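Local coordinates for Box C/D snoRNA protein 1 (Saccharomyces cerevisiae, PDB 6THL) that is required for the accumulation of box C/D snoRNAs, involved in snoRNA processing, snoRNA transport to the nucleolus and ribosome biogenesis, at residues B[26-32]-B[43-47]; B[76-81]-B[112-117]. All blocks are in the same frame, centred on the assembly; numbering follows the deposited sequence.

How the contacts relate
Both contacts lie in the BCD1 domain, the part of the longer protein held in this chain. Their centres are about 19 Å apart. Contact 1 is buried. Serine hydroxyls and a salt bridge fasten a short helix and its exit loop to strand 40-49, and an Asx turn shapes the loop. Its helix side also meets the chain of another protein. Contact 2 is partly buried and apolar at its centre. It packs the loop before helix 81-90 against helix 109-117. K81 and R112 cross beside it, K81 exposed to solvent. The contacts share no segment, but they touch: W47 CH2 lies 3.7 Å from M79 CE.

Contact 1. Residues B[26-32]-B[43-47]; sequences RSSQNRS and WSVEW
S32 and W43 bring the two backbones closest, their CA atoms 4.3 Å apart. Segment 26-32 starts as a short helix and unwinds into a loop. Segment 43-47 is strand throughout. S32 OG accepts the backbone N-H of S44 at 3.0 Å, a fairly straight bond of 155°. S32 OG also gives its proton to N30 OD1 at 2.7 Å, in the plane of that side-chain carbonyl. N30 OD1 takes a second bond, from S32 N at 2.9 Å, which closes an Asx turn. In return, S44 OG accepts R31 N at 2.8 Å. The same hydroxyl has a weak bond to H67 ND1 on strand 62-70. This linkage sits at the entrance to a beta hairpin: strand 33-35 follows S32 and runs antiparallel to strand 40-49. If an alanine stood at S32, the S44 amide would probably lose this acceptor and the side-chain carbonyl of N30 one of its two donors. S32 OG also touches W43 CE3, at 3.5 Å. Further along the strand, R26 and E46 form a salt bridge, NH1 to OE2, 2.7 Å. R26 has CG anti to its own N (chi1 -179°) and an extended chain, which carries the guanidinium out to the strand. E46 OE2 lies at the guanidinium edge, but NH1 meets it from above the carboxylate plane, and the two planes are 41° apart. T165 OG1 also bonds E46 OE2. R26 NE bonds I161 O and pairs with an acidic side chain of the chain of another protein.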
loop_
_atom_site.group_PDB
_atom_site.type_symbol
_atom_site.label_atom_id
_atom_site.label_comp_id
_atom_site.label_asym_id
_atom_site.label_seq_id
_atom_site.Cartn_x
_atom_site.Cartn_y
_atom_site.Cartn_z
ATOM N N ARG B 26 10.726 2.574 2.809
ATOM C CA ARG B 26 11.836 1.683 3.117
ATOM C C ARG B 26 12.473 2.106 4.420
ATOM O O ARG B 26 12.862 1.261 5.244
ATOM C CB ARG B 26 12.904 1.641 2.017
ATOM C CG ARG B 26 14.066 0.689 2.325
ATOM C CD ARG B 26 14.875 0.231 1.100
ATOM N NE ARG B 26 15.782 -0.847 1.494
ATOM C CZ ARG B 26 15.613 -2.145 1.250
ATOM N NH1 ARG B 26 14.624 -2.568 0.493
ATOM N NH2 ARG B 26 16.506 -3.026 1.723
ATOM N N SER B 27 12.568 3.409 4.621
ATOM C CA SER B 27 13.193 3.908 5.819
ATOM C C SER B 27 12.426 3.385 7.014
ATOM O O SER B 27 12.997 2.942 7.994
ATOM C CB SER B 27 13.238 5.433 5.801
ATOM O OG SER B 27 13.640 5.919 7.042
ATOM N N SER B 28 11.117 3.355 6.906
ATOM C CA SER B 28 10.327 2.840 7.999
ATOM C C SER B 28 10.293 1.346 7.958
ATOM O O SER B 28 9.745 0.755 8.875
ATOM C CB SER B 28 8.892 3.394 7.983
ATOM O OG SER B 28 8.873 4.818 8.112
ATOM N N GLN B 29 10.823 0.690 6.928
ATOM C CA GLN B 29 10.889 -0.788 7.039
ATOM C C GLN B 29 12.256 -1.318 7.428
ATOM O O GLN B 29 12.431 -2.520 7.474
ATOM C CB GLN B 29 10.266 -1.552 5.846
ATOM C CG GLN B 29 10.337 -0.837 4.515
ATOM C CD GLN B 29 9.815 -1.626 3.332
ATOM O OE1 GLN B 29 9.503 -1.041 2.325
ATOM N NE2 GLN B 29 9.731 -2.934 3.443
ATOM N N ASN B 30 13.177 -0.419 7.777
ATOM C CA ASN B 30 14.480 -0.779 8.362
ATOM C C ASN B 30 14.433 -0.853 9.898
ATOM O O ASN B 30 14.134 0.138 10.554
ATOM C CB ASN B 30 15.560 0.242 7.938
ATOM C CG ASN B 30 16.986 -0.292 8.112
ATOM O OD1 ASN B 30 17.244 -1.330 8.726
ATOM N ND2 ASN B 30 17.915 0.426 7.563
ATOM N N ARG B 31 14.726 -2.022 10.468
ATOM C CA ARG B 31 14.890 -2.138 11.930
ATOM C C ARG B 31 16.318 -2.590 12.342
ATOM O O ARG B 31 16.582 -2.857 13.520
ATOM C CB ARG B 31 13.788 -3.043 12.545
ATOM C CG ARG B 31 12.382 -2.449 12.496
ATOM C CD ARG B 31 11.334 -3.173 13.366
ATOM N NE ARG B 31 9.975 -2.955 12.839
ATOM C CZ ARG B 31 8.870 -3.615 13.207
ATOM N NH1 ARG B 31 8.887 -4.554 14.151
ATOM N NH2 ARG B 31 7.715 -3.342 12.612
ATOM N N SER B 32 17.223 -2.638 11.369
ATOM C CA SER B 32 18.649 -2.915 11.616
ATOM C C SER B 32 19.250 -1.986 12.672
ATOM O O SER B 32 19.216 -0.761 12.537
ATOM C CB SER B 32 19.455 -2.783 10.325
ATOM O OG SER B 32 18.816 -3.486 9.274
ATOM N N TRP B 43 19.955 -7.267 11.839
ATOM C CA TRP B 43 19.834 -6.896 10.473
ATOM C C TRP B 43 18.436 -7.245 9.965
ATOM O O TRP B 43 18.009 -8.406 10.009
ATOM C CB TRP B 43 20.886 -7.675 9.674
ATOM C CG TRP B 43 22.223 -7.054 9.671
ATOM C CD1 TRP B 43 23.355 -7.532 10.262
ATOM C CD2 TRP B 43 22.580 -5.824 9.046
ATOM N NE1 TRP B 43 24.404 -6.665 10.046
ATOM C CE2 TRP B 43 23.957 -5.612 9.297
ATOM C CE3 TRP B 43 21.868 -4.874 8.303
ATOM C CZ2 TRP B 43 24.638 -4.503 8.818
ATOM C CZ3 TRP B 43 22.543 -3.751 7.838
ATOM C CH2 TRP B 43 23.915 -3.577 8.090
ATOM N N SER B 44 17.720 -6.235 9.498
ATOM C CA SER B 44 16.563 -6.495 8.706
ATOM C C SER B 44 17.110 -6.898 7.316
ATOM O O SER B 44 18.021 -6.244 6.788
ATOM C CB SER B 44 15.685 -5.240 8.671
ATOM O OG SER B 44 15.795 -4.539 9.910
ATOM N N VAL B 45 16.613 -7.982 6.739
ATOM C CA VAL B 45 16.874 -8.200 5.334
ATOM C C VAL B 45 15.536 -8.239 4.574
ATOM O O VAL B 45 14.504 -8.627 5.126
ATOM C CB VAL B 45 17.760 -9.460 5.051
ATOM C CG1 VAL B 45 18.952 -9.538 5.993
ATOM C CG2 VAL B 45 16.965 -10.741 5.117
ATOM N N GLU B 46 15.568 -7.828 3.306
ATOM C CA GLU B 46 14.414 -7.983 2.415
ATOM C C GLU B 46 14.529 -9.253 1.530
ATOM O O GLU B 46 15.313 -9.327 0.581
ATOM C CB GLU B 46 14.230 -6.726 1.550
ATOM C CG GLU B 46 13.088 -6.882 0.566
ATOM C CD GLU B 46 12.972 -5.728 -0.371
ATOM O OE1 GLU B 46 11.889 -5.627 -0.973
ATOM O OE2 GLU B 46 13.935 -4.932 -0.500
ATOM N N TRP B 47 13.742 -10.259 1.858
ATOM C CA TRP B 47 13.746 -11.481 1.089
ATOM C C TRP B 47 12.872 -11.260 -0.123
ATOM O O TRP B 47 11.769 -10.771 -0.002
ATOM C CB TRP B 47 13.213 -12.653 1.919
ATOM C CG TRP B 47 14.099 -13.002 3.034
ATOM C CD1 TRP B 47 13.960 -12.643 4.327
ATOM C CD2 TRP B 47 15.299 -13.766 2.951
ATOM N NE1 TRP B 47 15.005 -13.146 5.071
ATOM C CE2 TRP B 47 15.838 -13.837 4.240
ATOM C CE3 TRP B 47 15.971 -14.404 1.900
ATOM C CZ2 TRP B 47 17.005 -14.525 4.516
ATOM C CZ3 TRP B 47 17.153 -15.082 2.177
ATOM C CH2 TRP B 47 17.652 -15.140 3.471
#

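Contact 2. Residues B[76-81]-B[112-117]; sequences VQGMGK and RTQILQ
L116 N bonds R112 O at 3.2 Å, one helical turn back. Four residues apart, both side chains lie on the face of 112-117 that meets 76-81. A second hydrogen bond within helix 109-117 runs from T113 OG1 to K109 O. That hydroxyl is thus taken up by its own helix, and the methyl does the packing: T113 CG2 lies 3.7 Å from V76 CG2, the two side chains crossing at a slant. T113 CG2 also meets the aliphatic part of Q77 at CG. The other methyl of V76, CG1, touches L116 CB at 3.7 Å. Here the valine and leucine chains run alongside in opposite senses. M79 comes to L116 tip to tip. Its SD lies 3.5 Å from L116 CD1. The methionine has CG anti to its N (chi1 178°), then bends at chi3 (-54°), which brings CE as well as SD to that leucine methyl. F84 and C87 of helix 81-90 add to this apolar cluster. Toward the solvent side, K81 lies nearly perpendicular to R112. K81 CG touches R112 NH1 at 3.4 Å, and K81 N stands over the guanidinium face, 4.3 Å from its plane. The like charges keep apart, K81 NZ being 5.2 Å from R112 NH1, which has a weak bond to E107 O. In the BCD1 domain, the turn 76-80 thus packs on one face of helix 109-117, through R112, T113 and L116, and ends at G80, the N-cap of helix 81-90.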
loop_
_atom_site.group_PDB
_atom_site.type_symbol
_atom_site.label_atom_id
_atom_site.label_comp_id
_atom_site.label_asym_id
_atom_site.label_seq_id
_atom_site.Cartn_x
_atom_site.Cartn_y
_atom_site.Cartn_z
ATOM N N VAL B 76 20.865 -18.771 5.726
ATOM C CA VAL B 76 19.697 -19.620 5.932
ATOM C C VAL B 76 19.206 -19.594 7.389
ATOM O O VAL B 76 18.009 -19.724 7.628
ATOM C CB VAL B 76 19.949 -21.089 5.503
ATOM C CG1 VAL B 76 20.064 -21.182 3.989
ATOM C CG2 VAL B 76 21.187 -21.684 6.189
ATOM N N GLN B 77 20.124 -19.449 8.354
ATOM C CA GLN B 77 19.773 -19.477 9.788
ATOM C C GLN B 77 18.787 -18.370 10.183
ATOM O O GLN B 77 18.009 -18.537 11.120
ATOM C CB GLN B 77 21.021 -19.350 10.686
ATOM C CG GLN B 77 21.908 -20.584 10.792
ATOM C CD GLN B 77 23.073 -20.392 11.769
ATOM O OE1 GLN B 77 23.173 -19.373 12.458
ATOM N NE2 GLN B 77 23.960 -21.380 11.830
ATOM N N GLY B 78 18.852 -17.242 9.476
ATOM C CA GLY B 78 18.027 -16.068 9.774
ATOM C C GLY B 78 16.985 -15.795 8.710
ATOM O O GLY B 78 16.729 -14.646 8.371
ATOM N N MET B 79 16.383 -16.853 8.180
ATOM C CA MET B 79 15.336 -16.719 7.190
ATOM C C MET B 79 14.068 -16.434 7.992
ATOM O O MET B 79 13.899 -15.318 8.497
ATOM C CB MET B 79 15.253 -17.966 6.306
ATOM C CG MET B 79 14.140 -17.949 5.262
ATOM S SD MET B 79 14.388 -19.023 3.815
ATOM C CE MET B 79 16.005 -18.477 3.217
ATOM N N GLY B 80 13.216 -17.431 8.179
ATOM C CA GLY B 80 11.984 -17.234 8.895
ATOM C C GLY B 80 11.048 -18.291 8.405
ATOM O O GLY B 80 11.066 -18.612 7.218
ATOM N N LYS B 81 10.265 -18.858 9.317
ATOM C CA LYS B 81 9.258 -19.840 8.954
ATOM C C LYS B 81 8.553 -19.466 7.659
ATOM O O LYS B 81 8.854 -20.034 6.616
ATOM C CB LYS B 81 8.228 -20.027 10.071
ATOM C CG LYS B 81 8.602 -21.105 11.071
ATOM C CD LYS B 81 7.570 -21.236 12.187
ATOM C CE LYS B 81 7.919 -22.399 13.122
ATOM N NZ LYS B 81 7.218 -22.390 14.447
ATOM N N ARG B 112 14.902 -26.912 8.887
ATOM C CA ARG B 112 14.675 -25.869 7.865
ATOM C C ARG B 112 15.999 -25.374 7.329
ATOM O O ARG B 112 16.224 -25.343 6.113
ATOM C CB ARG B 112 13.945 -24.657 8.451
ATOM C CG ARG B 112 12.426 -24.701 8.402
ATOM C CD ARG B 112 11.863 -23.298 8.551
ATOM N NE ARG B 112 12.654 -22.488 9.479
ATOM C CZ ARG B 112 12.413 -22.363 10.781
ATOM N NH1 ARG B 112 11.380 -22.991 11.354
ATOM N NH2 ARG B 112 13.221 -21.607 11.512
ATOM N N THR B 113 16.859 -24.981 8.269
ATOM C CA THR B 113 18.218 -24.580 7.984
ATOM C C THR B 113 18.906 -25.651 7.147
ATOM O O THR B 113 19.562 -25.335 6.159
ATOM C CB THR B 113 18.967 -24.307 9.303
ATOM O OG1 THR B 113 18.276 -23.272 10.013
ATOM C CG2 THR B 113 20.396 -23.850 9.067
ATOM N N GLN B 114 18.691 -26.911 7.516
ATOM C CA GLN B 114 19.350 -28.075 6.902
ATOM C C GLN B 114 18.813 -28.415 5.499
ATOM O O GLN B 114 19.558 -28.893 4.644
ATOM C CB GLN B 114 19.174 -29.278 7.844
ATOM C CG GLN B 114 20.275 -30.330 7.885
ATOM C CD GLN B 114 19.849 -31.523 8.740
ATOM O OE1 GLN B 114 20.320 -31.711 9.874
ATOM N NE2 GLN B 114 18.912 -32.313 8.211
ATOM N N ILE B 115 17.529 -28.177 5.270
ATOM C CA ILE B 115 16.905 -28.496 3.972
ATOM C C ILE B 115 17.209 -27.460 2.890
ATOM O O ILE B 115 17.205 -27.798 1.709
ATOM C CB ILE B 115 15.365 -28.659 4.071
ATOM C CG1 ILE B 115 15.003 -29.753 5.097
ATOM C CG2 ILE B 115 14.767 -28.986 2.695
ATOM C CD1 ILE B 115 13.589 -29.668 5.626
ATOM N N LEU B 116 17.450 -26.207 3.283
ATOM C CA LEU B 116 17.827 -25.163 2.320
ATOM C C LEU B 116 19.280 -25.316 1.866
ATOM O O LEU B 116 19.634 -24.846 0.793
ATOM C CB LEU B 116 17.614 -23.751 2.889
ATOM C CG LEU B 116 16.233 -23.383 3.462
ATOM C CD1 LEU B 116 16.261 -21.946 3.956
ATOM C CD2 LEU B 116 15.088 -23.583 2.486
ATOM N N GLN B 117 20.118 -25.971 2.671
ATOM C CA GLN B 117 21.522 -26.153 2.303
ATOM C C GLN B 117 21.764 -27.154 1.171
ATOM O O GLN B 117 22.770 -27.060 0.470
ATOM C CB GLN B 117 22.328 -26.585 3.510
ATOM C CG GLN B 117 22.493 -25.491 4.540
ATOM C CD GLN B 117 23.233 -25.976 5.762
ATOM O OE1 GLN B 117 22.885 -25.630 6.893
ATOM N NE2 GLN B 117 24.262 -26.793 5.542
#